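Local atomic coordinates of protein toll (PDB entry 4LXR), a protein that binds the cleaved, active form of the cytokine Spaetzle and so switches on Toll signalling in fly embryonic dorsal-ventral patterning and innate immunity. Residues L430-Q435 with I458-N463; E488-L493 with R559-R564; N750-V755 with T761-L766. All blocks are in the same frame, centred on the assembly; numbering follows the deposited sequence.

Contact 1. Residues L430-Q435 with I458-N463; sequences LDIMLQ and IIFVYN
The ring of F460 takes the side chain of I432 on one face, with the amide oxygen of Q435 only loosely near its edge. Both segments belong to the leucine-rich repeat solenoid of the Toll ectodomain: 430-435 ends a helix begun in repeat 12, and 458-463 lies in repeat 13, in the loop between strand 450-452 and helix 463-467. The methyl CD1 of I432 sits over the centre of the F460 ring, 3.4 Å from the centroid and 14° off the normal, a CH-pi contact. Its shortest approach is 3.3 Å, from I432 CD1 to F460 CG. The second branch follows alongside, I432 CG2 lying 3.5 Å from F460 CD1, so the isoleucine meets the ring with both arms of its fork. F460 holds its CG opposite the backbone N (chi1 174°), which carries the ring out toward the helix. Y462 touches the same ring from its own segment, its CE1 lying in the F460 plane while F460 CD2 stands over the centre of the tyrosine ring, and W465 meets Y462 in turn. Q427 and I438 pack on I432. The helix ends in a Schellman motif in which Q435, with positive phi, is the C-prime residue. Q435 starts off away from F460 but its end comes back toward the ring; it is poorly ordered, and its OE1, 4.4 Å from F460 CE1, approaches loosely and uncertainly.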
loop_
_atom_site.group_PDB
_atom_site.type_symbol
_atom_site.label_atom_id
_atom_site.label_comp_id
_atom_site.label_asym_id
_atom_site.label_seq_id
_atom_site.Cartn_x
_atom_site.Cartn_y
_atom_site.Cartn_z
ATOM N N LEU A 430 29.396 22.080 -0.681
ATOM C CA LEU A 430 30.812 21.767 -0.649
ATOM C C LEU A 430 31.154 20.728 0.418
ATOM O O LEU A 430 32.009 19.873 0.198
ATOM C CB LEU A 430 31.634 23.034 -0.463
ATOM C CG LEU A 430 33.100 22.829 -0.802
ATOM C CD1 LEU A 430 33.237 22.271 -2.208
ATOM C CD2 LEU A 430 33.843 24.128 -0.680
ATOM N N ASP A 431 30.499 20.809 1.571
ATOM C CA ASP A 431 30.632 19.778 2.597
ATOM C C ASP A 431 30.363 18.388 2.024
ATOM O O ASP A 431 31.087 17.438 2.321
ATOM C CB ASP A 431 29.686 20.046 3.769
ATOM C CG ASP A 431 30.238 21.070 4.741
ATOM O OD1 ASP A 431 30.182 22.279 4.429
ATOM O OD2 ASP A 431 30.739 20.666 5.814
ATOM N N ILE A 432 29.327 18.287 1.192
ATOM C CA ILE A 432 28.987 17.034 0.513
ATOM C C ILE A 432 30.080 16.564 -0.456
ATOM O O ILE A 432 30.566 15.445 -0.339
ATOM C CB ILE A 432 27.635 17.137 -0.239
ATOM C CG1 ILE A 432 26.490 17.357 0.753
ATOM C CG2 ILE A 432 27.384 15.893 -1.075
ATOM C CD1 ILE A 432 26.694 16.619 2.056
ATOM N N MET A 433 30.449 17.424 -1.403
ATOM C CA MET A 433 31.516 17.141 -2.362
ATOM C C MET A 433 32.812 16.717 -1.684
ATOM O O MET A 433 33.486 15.794 -2.138
ATOM C CB MET A 433 31.813 18.372 -3.216
ATOM C CG MET A 433 30.758 18.729 -4.243
ATOM S SD MET A 433 31.354 20.053 -5.325
ATOM C CE MET A 433 30.004 20.165 -6.495
ATOM N N LEU A 434 33.158 17.407 -0.601
ATOM C CA LEU A 434 34.399 17.137 0.122
ATOM C C LEU A 434 34.245 15.949 1.075
ATOM O O LEU A 434 35.060 15.748 1.977
ATOM C CB LEU A 434 34.890 18.392 0.853
ATOM C CG LEU A 434 35.253 19.553 -0.082
ATOM C CD1 LEU A 434 35.723 20.780 0.691
ATOM C CD2 LEU A 434 36.303 19.135 -1.107
ATOM N N GLN A 435 33.182 15.178 0.856
ATOM C CA GLN A 435 32.967 13.880 1.499
ATOM C C GLN A 435 33.054 13.935 3.020
ATOM O O GLN A 435 33.468 12.971 3.661
ATOM C CB GLN A 435 33.944 12.836 0.939
ATOM C CG GLN A 435 33.416 11.402 0.943
ATOM C CD GLN A 435 32.229 11.200 0.010
ATOM O OE1 GLN A 435 31.090 11.539 0.346
ATOM N NE2 GLN A 435 32.491 10.638 -1.164
ATOM N N ILE A 458 16.035 16.179 0.515
ATOM C CA ILE A 458 17.320 15.623 0.870
ATOM C C ILE A 458 18.176 15.587 -0.397
ATOM O O ILE A 458 17.670 15.307 -1.495
ATOM C CB ILE A 458 17.149 14.207 1.454
ATOM C CG1 ILE A 458 16.190 14.239 2.655
ATOM C CG2 ILE A 458 18.484 13.604 1.826
ATOM C CD1 ILE A 458 16.731 14.967 3.848
ATOM N N ILE A 459 19.460 15.905 -0.250
ATOM C CA ILE A 459 20.381 15.887 -1.380
ATOM C C ILE A 459 21.515 14.896 -1.176
ATOM O O ILE A 459 22.344 14.707 -2.055
ATOM C CB ILE A 459 20.999 17.288 -1.644
ATOM C CG1 ILE A 459 21.780 17.770 -0.427
ATOM C CG2 ILE A 459 19.924 18.292 -1.985
ATOM C CD1 ILE A 459 22.556 19.039 -0.687
ATOM N N PHE A 460 21.546 14.250 -0.022
ATOM C CA PHE A 460 22.742 13.517 0.373
ATOM C C PHE A 460 22.407 12.305 1.229
ATOM O O PHE A 460 21.539 12.377 2.104
ATOM C CB PHE A 460 23.642 14.485 1.150
ATOM C CG PHE A 460 24.862 13.858 1.748
ATOM C CD1 PHE A 460 25.892 13.399 0.941
ATOM C CD2 PHE A 460 25.010 13.792 3.124
ATOM C CE1 PHE A 460 27.041 12.846 1.495
ATOM C CE2 PHE A 460 26.148 13.245 3.689
ATOM C CZ PHE A 460 27.171 12.770 2.868
ATOM N N VAL A 461 23.104 11.199 0.981
ATOM C CA VAL A 461 23.010 10.022 1.840
ATOM C C VAL A 461 23.936 10.183 3.049
ATOM O O VAL A 461 25.142 10.004 2.931
ATOM C CB VAL A 461 23.404 8.743 1.076
ATOM C CG1 VAL A 461 23.307 7.551 1.982
ATOM C CG2 VAL A 461 22.522 8.568 -0.155
ATOM N N TYR A 462 23.365 10.522 4.203
ATOM C CA TYR A 462 24.143 10.823 5.413
ATOM C C TYR A 462 24.921 9.648 6.001
ATOM O O TYR A 462 24.599 8.492 5.755
ATOM C CB TYR A 462 23.242 11.465 6.487
ATOM C CG TYR A 462 22.940 12.909 6.187
ATOM C CD1 TYR A 462 22.055 13.257 5.168
ATOM C CD2 TYR A 462 23.563 13.931 6.900
ATOM C CE1 TYR A 462 21.794 14.589 4.870
ATOM C CE2 TYR A 462 23.293 15.266 6.621
ATOM C CZ TYR A 462 22.414 15.587 5.603
ATOM O OH TYR A 462 22.155 16.910 5.321
ATOM N N ASN A 463 25.935 9.964 6.799
ATOM C CA ASN A 463 26.845 8.961 7.359
ATOM C C ASN A 463 26.182 7.960 8.299
ATOM O O ASN A 463 26.429 6.754 8.208
ATOM C CB ASN A 463 28.015 9.640 8.078
ATOM C CG ASN A 463 28.908 8.648 8.803
ATOM O OD1 ASN A 463 29.769 8.010 8.199
ATOM N ND2 ASN A 463 28.704 8.512 10.109
#

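Contact 2. Residues E488-L493 with R559-R564. With NAG (2-acetamido-2-deoxy-beta-D-glucopyranose), chain F.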
loop_
_atom_site.group_PDB
_atom_site.type_symbol
_atom_site.label_atom_id
_atom_site.label_comp_id
_atom_site.label_asym_id
_atom_site.label_seq_id
_atom_site.Cartn_x
_atom_site.Cartn_y
_atom_site.Cartn_z
ATOM N N GLU A 488 30.429 5.098 -2.558
ATOM C CA GLU A 488 30.329 5.426 -1.134
ATOM C C GLU A 488 28.894 5.719 -0.703
ATOM O O GLU A 488 28.552 5.560 0.471
ATOM C CB GLU A 488 31.211 6.628 -0.788
ATOM C CG GLU A 488 32.682 6.422 -1.055
ATOM C CD GLU A 488 33.167 7.183 -2.284
ATOM O OE1 GLU A 488 32.341 7.488 -3.175
ATOM O OE2 GLU A 488 34.379 7.482 -2.351
ATOM N N ASP A 489 28.062 6.167 -1.641
ATOM C CA ASP A 489 26.666 6.490 -1.330
ATOM C C ASP A 489 25.819 5.227 -1.169
ATOM O O ASP A 489 24.720 5.286 -0.619
ATOM C CB ASP A 489 26.054 7.388 -2.408
ATOM C CG ASP A 489 26.737 8.743 -2.505
ATOM O OD1 ASP A 489 27.155 9.290 -1.461
ATOM O OD2 ASP A 489 26.850 9.265 -3.634
ATOM N N LEU A 490 26.333 4.093 -1.653
ATOM C CA LEU A 490 25.616 2.822 -1.567
ATOM C C LEU A 490 26.184 1.897 -0.500
ATOM O O LEU A 490 25.734 0.761 -0.367
ATOM C CB LEU A 490 25.628 2.078 -2.913
ATOM C CG LEU A 490 25.225 2.788 -4.211
ATOM C CD1 LEU A 490 25.586 1.906 -5.393
ATOM C CD2 LEU A 490 23.748 3.154 -4.249
ATOM N N ALA A 491 27.162 2.369 0.266
ATOM C CA ALA A 491 27.826 1.497 1.234
ATOM C C ALA A 491 27.118 1.409 2.591
ATOM O O ALA A 491 27.693 1.778 3.619
ATOM C CB ALA A 491 29.291 1.904 1.411
ATOM N N PHE A 492 25.883 0.905 2.589
ATOM C CA PHE A 492 25.107 0.749 3.824
ATOM C C PHE A 492 25.541 -0.530 4.547
ATOM O O PHE A 492 25.643 -1.585 3.926
ATOM C CB PHE A 492 23.602 0.678 3.529
ATOM C CG PHE A 492 23.042 1.898 2.849
ATOM C CD1 PHE A 492 22.539 2.958 3.596
ATOM C CD2 PHE A 492 22.995 1.981 1.467
ATOM C CE1 PHE A 492 22.016 4.082 2.973
ATOM C CE2 PHE A 492 22.469 3.111 0.836
ATOM C CZ PHE A 492 21.975 4.161 1.596
ATOM N N LEU A 493 25.766 -0.443 5.856
ATOM C CA LEU A 493 26.322 -1.565 6.617
ATOM C C LEU A 493 25.274 -2.420 7.338
ATOM O O LEU A 493 25.615 -3.398 8.006
ATOM C CB LEU A 493 27.354 -1.060 7.632
ATOM C CG LEU A 493 28.829 -0.992 7.222
ATOM C CD1 LEU A 493 29.011 -0.473 5.800
ATOM C CD2 LEU A 493 29.593 -0.129 8.216
ATOM N N ARG A 559 28.997 -6.608 -4.912
ATOM C CA ARG A 559 28.214 -7.740 -4.440
ATOM C C ARG A 559 27.698 -7.519 -3.019
ATOM O O ARG A 559 27.040 -8.385 -2.445
ATOM C CB ARG A 559 29.036 -9.027 -4.519
ATOM C CG ARG A 559 28.198 -10.292 -4.638
ATOM C CD ARG A 559 27.430 -10.319 -5.952
ATOM N NE ARG A 559 28.232 -10.862 -7.045
ATOM C CZ ARG A 559 27.843 -10.895 -8.316
ATOM N NH1 ARG A 559 26.661 -10.405 -8.664
ATOM N NH2 ARG A 559 28.640 -11.416 -9.240
ATOM N N GLN A 560 28.006 -6.356 -2.451
ATOM C CA GLN A 560 27.425 -5.969 -1.171
ATOM C C GLN A 560 26.016 -5.424 -1.385
ATOM O O GLN A 560 25.195 -5.429 -0.475
ATOM C CB GLN A 560 28.302 -4.942 -0.440
ATOM C CG GLN A 560 29.031 -5.490 0.795
ATOM C CD GLN A 560 30.166 -6.458 0.450
ATOM O OE1 GLN A 560 31.237 -6.045 -0.002
ATOM N NE2 GLN A 560 29.932 -7.750 0.674
ATOM N N PHE A 561 25.732 -4.964 -2.598
ATOM C CA PHE A 561 24.402 -4.448 -2.907
ATOM C C PHE A 561 23.793 -5.070 -4.161
ATOM O O PHE A 561 24.484 -5.696 -4.958
ATOM C CB PHE A 561 24.415 -2.917 -3.033
ATOM C CG PHE A 561 25.468 -2.385 -3.975
ATOM C CD1 PHE A 561 25.427 -2.678 -5.334
ATOM C CD2 PHE A 561 26.481 -1.560 -3.502
ATOM C CE1 PHE A 561 26.390 -2.179 -6.197
ATOM C CE2 PHE A 561 27.441 -1.055 -4.355
ATOM C CZ PHE A 561 27.399 -1.366 -5.709
ATOM N N LYS A 562 22.489 -4.872 -4.317
ATOM C CA LYS A 562 21.751 -5.286 -5.501
ATOM C C LYS A 562 20.896 -4.112 -5.975
ATOM O O LYS A 562 19.951 -3.692 -5.289
ATOM C CB LYS A 562 20.872 -6.498 -5.186
ATOM C CG LYS A 562 19.860 -6.837 -6.270
ATOM C CD LYS A 562 19.231 -8.201 -6.018
ATOM C CE LYS A 562 18.144 -8.508 -7.032
ATOM N NZ LYS A 562 18.629 -8.341 -8.427
ATOM N N LEU A 563 21.241 -3.577 -7.144
ATOM C CA LEU A 563 20.583 -2.388 -7.670
ATOM C C LEU A 563 19.429 -2.766 -8.580
ATOM O O LEU A 563 19.557 -3.662 -9.415
ATOM C CB LEU A 563 21.579 -1.530 -8.450
ATOM C CG LEU A 563 22.911 -1.290 -7.748
ATOM C CD1 LEU A 563 23.861 -0.547 -8.669
ATOM C CD2 LEU A 563 22.680 -0.518 -6.467
ATOM N N ARG A 564 18.302 -2.081 -8.409
ATOM C CA ARG A 564 17.161 -2.245 -9.297
ATOM C C ARG A 564 17.174 -1.119 -10.312
ATOM O O ARG A 564 17.041 0.060 -9.960
ATOM C CB ARG A 564 15.853 -2.239 -8.511
ATOM C CG ARG A 564 14.611 -2.202 -9.379
ATOM C CD ARG A 564 13.402 -2.687 -8.600
ATOM N NE ARG A 564 12.206 -1.910 -8.909
ATOM C CZ ARG A 564 10.969 -2.291 -8.606
ATOM N NH1 ARG A 564 10.761 -3.453 -7.996
ATOM N NH2 ARG A 564 9.940 -1.515 -8.922
HETATM C C1 NAG F . 6.508 1.816 -8.161
HETATM C C2 NAG F . 5.969 2.428 -9.449
HETATM C C3 NAG F . 4.825 1.584 -10.002
HETATM C C4 NAG F . 5.234 0.120 -10.136
HETATM C C5 NAG F . 5.859 -0.394 -8.840
HETATM C C6 NAG F . 6.461 -1.773 -8.982
HETATM C C7 NAG F . 6.260 4.875 -9.537
HETATM C C8 NAG F . 5.613 6.201 -9.275
HETATM N N2 NAG F . 5.523 3.800 -9.238
HETATM O O3 NAG F . 4.420 2.110 -11.261
HETATM O O4 NAG F . 4.070 -0.657 -10.400
HETATM O O5 NAG F . 6.918 0.476 -8.414
HETATM O O6 NAG F . 7.449 -2.020 -7.991
HETATM O O7 NAG F . 7.402 4.785 -9.984
#
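One methyl of L490, CD1, reaches both F561 and L563. Over the F561 ring this methyl stands on one face, displaced toward the rim; it is 3.9 Å from the centroid and 22° off the normal, which makes a CH-pi contact. The nearest ring atom is F561 CE2, 3.6 Å from L490 CD1, and L490 CB adds a second touch at 3.8 Å from F561 CD2. The two side chains cross at about a right angle. F561 has its CG wedged between its own N and carbonyl carbon (chi1 52°), a less common choice that turns the ring toward the leucine. L563 CD2, two residues on from F561 along the strand, also reaches L490 CD1, at 3.9 Å. No hydrogen bond crosses between the segments; the join is apolar and buried. Farther along the strand, R564 NH2 gives a nearly straight hydrogen bond of 2.7 Å to O6 of a sugar in an N-linked glycan, which H504 also binds. Residues 488-493 belong to repeat 14, and 561-564 to the C-terminal capping region, whose strand pairs with strand 527-530. V529 of that strand touches both L490 and L563, while F545 and L548 of helix 543-549 pack on L563.

Contact 3. Residues N750-V755 with T761-L766; sequences NEMMCV and TRMVEL
M752, C754, M763 and L766 make the apolar centre of a small beta hairpin, strands 753-754 and 761-762, in the second LRRCT cap of the Toll ectodomain. The ends of the two methionines meet, M752 CE lying 3.6 Å from M763 SD. M763 has its CG opposite its backbone N (chi1 -176°), which sends the thioether toward M752, and a bend at chi3 brings its own methyl beside C754 SG. From another direction L766 CD2 touches that sulfur at 3.8 Å. The same SG is bonded to C728 in a disulfide, which ties the hairpin to the preceding part of the cap, and helix 733-740 adds L736 against M763 and T739 against M752.

Outside this centre the backbones pair. C754 and T761 form an antiparallel hydrogen-bonded pair, with C754 N to T761 O at 2.8 Å and T761 N returning to C754 O. M753 and R762 are the neighbouring non-hydrogen-bonded pair; their side chains diverge at the root, yet M753 bends at chi2 and chi3 until its SD packs 3.8 Å from R762 CG. Beyond it, M763 N makes an almost perfectly straight bond of 2.9 Å to M752 O, just where the chain turns into the 3-10 segment 763-765. A water sits 2.7 Å from M752 O, probably donating to it, and accepts from V764 N.

At the polar edge N750 OD1 rests against V764 CG1. The extended R762 side chain reaches back along the hairpin. E751 OE2, 4.3 Å from R762 NH1 and well out of the guanidinium plane, probably contributes charge attraction alone, with no N-H pointing at it; R762 NH1 instead bonds to N750 O at 3.2 Å, with a bent N-H...O angle of 144°.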
loop_
_atom_site.group_PDB
_atom_site.type_symbol
_atom_site.label_atom_id
_atom_site.label_comp_id
_atom_site.label_asym_id
_atom_site.label_seq_id
_atom_site.Cartn_x
_atom_site.Cartn_y
_atom_site.Cartn_z
ATOM N N ASN A 750 41.116 -8.204 -52.693
ATOM C CA ASN A 750 40.521 -8.679 -53.941
ATOM C C ASN A 750 39.969 -7.568 -54.835
ATOM O O ASN A 750 39.735 -7.791 -56.022
ATOM C CB ASN A 750 39.422 -9.722 -53.665
ATOM C CG ASN A 750 39.966 -11.014 -53.070
ATOM O OD1 ASN A 750 40.927 -11.600 -53.582
ATOM N ND2 ASN A 750 39.352 -11.463 -51.979
ATOM N N GLU A 751 39.776 -6.374 -54.274
ATOM C CA GLU A 751 39.241 -5.237 -55.031
ATOM C C GLU A 751 40.312 -4.276 -55.547
ATOM O O GLU A 751 39.994 -3.274 -56.200
ATOM C CB GLU A 751 38.207 -4.450 -54.211
ATOM C CG GLU A 751 36.843 -5.104 -54.146
ATOM C CD GLU A 751 36.856 -6.391 -53.342
ATOM O OE1 GLU A 751 37.301 -6.357 -52.172
ATOM O OE2 GLU A 751 36.438 -7.438 -53.889
ATOM N N MET A 752 41.575 -4.560 -55.244
ATOM C CA MET A 752 42.663 -3.772 -55.822
ATOM C C MET A 752 42.772 -4.011 -57.340
ATOM O O MET A 752 42.738 -5.152 -57.815
ATOM C CB MET A 752 43.984 -4.073 -55.118
ATOM C CG MET A 752 43.983 -3.696 -53.640
ATOM S SD MET A 752 45.453 -4.335 -52.817
ATOM C CE MET A 752 46.751 -3.331 -53.565
ATOM N N MET A 753 42.883 -2.922 -58.086
ATOM C CA MET A 753 42.884 -2.949 -59.541
ATOM C C MET A 753 44.166 -2.329 -60.075
ATOM O O MET A 753 44.619 -1.311 -59.562
ATOM C CB MET A 753 41.687 -2.151 -60.080
ATOM C CG MET A 753 40.334 -2.684 -59.651
ATOM S SD MET A 753 40.064 -4.405 -60.183
ATOM C CE MET A 753 39.841 -4.198 -61.939
ATOM N N CYS A 754 44.744 -2.970 -61.088
ATOM C CA CYS A 754 45.826 -2.418 -61.899
ATOM C C CYS A 754 45.219 -1.701 -63.099
ATOM O O CYS A 754 44.453 -2.297 -63.860
ATOM C CB CYS A 754 46.722 -3.545 -62.422
ATOM S SG CYS A 754 47.615 -4.450 -61.157
ATOM N N VAL A 755 45.561 -0.432 -63.293
ATOM C CA VAL A 755 44.873 0.354 -64.316
ATOM C C VAL A 755 45.675 0.611 -65.605
ATOM O O VAL A 755 45.888 1.750 -65.997
ATOM C CB VAL A 755 44.272 1.662 -63.716
ATOM C CG1 VAL A 755 43.305 1.312 -62.588
ATOM C CG2 VAL A 755 45.360 2.607 -63.206
ATOM N N THR A 761 42.606 -4.501 -64.558
ATOM C CA THR A 761 42.652 -5.916 -64.217
ATOM C C THR A 761 42.836 -6.088 -62.713
ATOM O O THR A 761 43.614 -5.351 -62.116
ATOM C CB THR A 761 43.854 -6.571 -64.904
ATOM O OG1 THR A 761 43.809 -6.292 -66.308
ATOM C CG2 THR A 761 43.856 -8.079 -64.677
ATOM N N ARG A 762 42.142 -7.049 -62.101
ATOM C CA ARG A 762 42.333 -7.307 -60.668
ATOM C C ARG A 762 43.796 -7.620 -60.361
ATOM O O ARG A 762 44.436 -8.422 -61.053
ATOM C CB ARG A 762 41.479 -8.467 -60.175
ATOM C CG ARG A 762 40.003 -8.204 -60.023
ATOM C CD ARG A 762 39.365 -9.371 -59.274
ATOM N NE ARG A 762 37.947 -9.514 -59.585
ATOM C CZ ARG A 762 36.978 -8.805 -59.013
ATOM N NH1 ARG A 762 37.271 -7.893 -58.097
ATOM N NH2 ARG A 762 35.712 -9.008 -59.363
ATOM N N MET A 763 44.323 -6.989 -59.324
ATOM C CA MET A 763 45.703 -7.217 -58.940
ATOM C C MET A 763 45.961 -8.675 -58.553
ATOM O O MET A 763 47.039 -9.219 -58.860
ATOM C CB MET A 763 46.126 -6.268 -57.812
ATOM C CG MET A 763 47.594 -6.424 -57.467
ATOM S SD MET A 763 48.231 -5.244 -56.285
ATOM C CE MET A 763 48.081 -3.709 -57.199
ATOM N N VAL A 764 44.976 -9.320 -57.923
ATOM C CA VAL A 764 45.094 -10.746 -57.584
ATOM C C VAL A 764 45.238 -11.654 -58.799
ATOM O O VAL A 764 45.602 -12.814 -58.651
ATOM C CB VAL A 764 43.909 -11.306 -56.732
ATOM C CG1 VAL A 764 43.889 -10.681 -55.342
ATOM C CG2 VAL A 764 42.582 -11.101 -57.448
ATOM N N GLU A 765 44.937 -11.143 -59.989
ATOM C CA GLU A 765 45.143 -11.920 -61.204
ATOM C C GLU A 765 46.544 -11.740 -61.811
ATOM O O GLU A 765 46.895 -12.420 -62.777
ATOM C CB GLU A 765 44.050 -11.630 -62.235
ATOM C CG GLU A 765 42.712 -12.240 -61.834
ATOM C CD GLU A 765 41.640 -12.010 -62.867
ATOM O OE1 GLU A 765 41.971 -11.957 -64.070
ATOM O OE2 GLU A 765 40.466 -11.864 -62.471
ATOM N N LEU A 766 47.347 -10.843 -61.236
ATOM C CA LEU A 766 48.704 -10.606 -61.741
ATOM C C LEU A 766 49.758 -11.401 -60.987
ATOM O O LEU A 766 49.751 -11.460 -59.744
ATOM C CB LEU A 766 49.089 -9.115 -61.690
ATOM C CG LEU A 766 48.588 -8.190 -62.801
ATOM C CD1 LEU A 766 48.882 -8.788 -64.156
ATOM C CD2 LEU A 766 47.098 -7.901 -62.664
HETATM O O HOH W 1 42.760 -7.611 -56.735
#

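In the fold
From the N terminus, contact 1 comes first: it closes a loop of 22 residues and joins neighbouring repeats 12 and 13 of the solenoid. Contact 2 opens only after that loop is shut and spans 65 residues, bringing repeat 14 against the strand of the first C-terminal cap. The two lie side by side, centres about 17 Å apart, and touch directly where V461 CG1 meets F492 CZ at 3.7 Å. Contact 3 follows far downstream in the second cap as a short hairpin with five residues between its segments, two of them not modelled, its centre about 61 Å from that of contact 2. All three run in series, with no nesting or crossing.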